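Local coordinates for protein methylocystis parvus OBBP MbnE (Methylocystis parvus OBBP, PDB 5ICQ) that probably binds methanobactin, a copper-chelating peptide, in the periplasm as the solute-binding protein of a methanobactin transport system, at residues Arg589-Arg592 with Ile597-Pro600. Residues are numbered along the deposited sequence; the frame is centred on the assembly and turned at random.
Sequences RSPR and IFGP
The ring of Phe598 meets Ser590 at its edge: OG lies near the ring plane, 3.7 Å from Phe598 CZ. Ile597 CG2 sits over the centre of one face, 3.9 Å above the plane. Ile597 thus packs against the ring of the next residue in its own segment. A chi1 of -67° sets Ile597 CG2 anti to the backbone N, and this methyl also turns to the other segment. There it touches the Pro591 ring, 4.0 Å from both Pro591 CG and Pro591 CD. The proline reaches the backbone too, with Pro591 CG 3.6 Å from Ile597 O. Pro591 CD approaches the Phe598 ring obliquely, 4.2 Å from CE1. Ile597 CG2 therefore bridges the proline and the phenylalanine. The contact is small, burying 144 Å², and is mainly van der Waals packing. Polar contacts surround it. Pro591 O accepts a hydrogen bond from Asn315 ND2, and Gln576 OE1 accepts one from Ile597 N. Arg589 pairs with Asp105 and Arg592 with Glu316, while Trp605 meets Phe598 edge-to-face. The arrangement is local loop packing, in which two short pieces of the loop between strands 584-585 and 606-607 lie against each other. It belongs to the C-terminal part of a family 5 extracellular solute-binding protein fold.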
loop_
_atom_site.group_PDB
_atom_site.type_symbol
_atom_site.label_atom_id
_atom_site.label_comp_id
_atom_site.label_asym_id
_atom_site.label_seq_id
_atom_site.Cartn_x
_atom_site.Cartn_y
_atom_site.Cartn_z
ATOM N N ARG A 589 -5.705 -11.533 -19.062
ATOM C CA ARG A 589 -4.942 -11.850 -17.865
ATOM C C ARG A 589 -4.610 -10.559 -17.122
ATOM O O ARG A 589 -3.948 -9.676 -17.675
ATOM C CB ARG A 589 -3.673 -12.614 -18.235
ATOM C CG ARG A 589 -2.745 -12.833 -17.075
ATOM C CD ARG A 589 -1.643 -13.792 -17.431
ATOM N NE ARG A 589 -0.672 -13.900 -16.340
ATOM C CZ ARG A 589 0.364 -14.729 -16.319
ATOM N NH1 ARG A 589 0.578 -15.552 -17.349
ATOM N NH2 ARG A 589 1.185 -14.733 -15.271
ATOM N N SER A 590 -5.055 -10.463 -15.878
ATOM C CA SER A 590 -4.790 -9.319 -15.022
ATOM C C SER A 590 -3.555 -9.573 -14.160
ATOM O O SER A 590 -3.167 -10.725 -13.938
ATOM C CB SER A 590 -6.014 -9.038 -14.153
ATOM O OG SER A 590 -7.125 -8.721 -14.981
ATOM N N PRO A 591 -2.899 -8.518 -13.669
ATOM C CA PRO A 591 -1.660 -8.723 -12.903
ATOM C C PRO A 591 -1.919 -9.439 -11.587
ATOM O O PRO A 591 -2.927 -9.195 -10.921
ATOM C CB PRO A 591 -1.147 -7.295 -12.665
ATOM C CG PRO A 591 -2.330 -6.439 -12.795
ATOM C CD PRO A 591 -3.204 -7.089 -13.835
ATOM N N ARG A 592 -0.982 -10.322 -11.212
ATOM C CA ARG A 592 -1.137 -11.110 -9.988
ATOM C C ARG A 592 -1.012 -10.268 -8.721
ATOM O O ARG A 592 -1.503 -10.684 -7.659
ATOM C CB ARG A 592 -0.091 -12.231 -9.930
ATOM C CG ARG A 592 -0.205 -13.288 -11.012
ATOM C CD ARG A 592 0.900 -14.336 -10.895
ATOM N NE ARG A 592 0.830 -15.087 -9.638
ATOM C CZ ARG A 592 1.714 -16.013 -9.257
ATOM N NH1 ARG A 592 2.750 -16.308 -10.031
ATOM N NH2 ARG A 592 1.562 -16.646 -8.100
ATOM N N ILE A 597 -5.893 -2.999 -8.591
ATOM C CA ILE A 597 -5.353 -3.908 -9.600
ATOM C C ILE A 597 -4.922 -3.146 -10.852
ATOM O O ILE A 597 -3.917 -3.492 -11.486
ATOM C CB ILE A 597 -6.377 -5.007 -9.920
ATOM C CG1 ILE A 597 -6.570 -5.910 -8.694
ATOM C CG2 ILE A 597 -5.908 -5.838 -11.114
ATOM C CD1 ILE A 597 -7.732 -6.899 -8.821
ATOM N N PHE A 598 -5.655 -2.098 -11.225
ATOM C CA PHE A 598 -5.286 -1.279 -12.371
ATOM C C PHE A 598 -4.913 0.132 -11.928
ATOM O O PHE A 598 -5.468 0.666 -10.967
ATOM C CB PHE A 598 -6.430 -1.224 -13.388
ATOM C CG PHE A 598 -6.922 -2.580 -13.797
ATOM C CD1 PHE A 598 -6.102 -3.434 -14.520
ATOM C CD2 PHE A 598 -8.186 -3.006 -13.438
ATOM C CE1 PHE A 598 -6.539 -4.699 -14.887
ATOM C CE2 PHE A 598 -8.639 -4.269 -13.799
ATOM C CZ PHE A 598 -7.818 -5.114 -14.524
ATOM N N GLY A 599 -3.975 0.740 -12.649
ATOM C CA GLY A 599 -3.578 2.105 -12.382
ATOM C C GLY A 599 -4.720 3.064 -12.648
ATOM O O GLY A 599 -5.721 2.702 -13.273
ATOM N N PRO A 600 -4.590 4.315 -12.198
ATOM C CA PRO A 600 -5.697 5.269 -12.379
ATOM C C PRO A 600 -6.009 5.570 -13.834
ATOM O O PRO A 600 -7.152 5.937 -14.142
ATOM C CB PRO A 600 -5.208 6.523 -11.636
ATOM C CG PRO A 600 -3.707 6.398 -11.645
ATOM C CD PRO A 600 -3.429 4.924 -11.524
#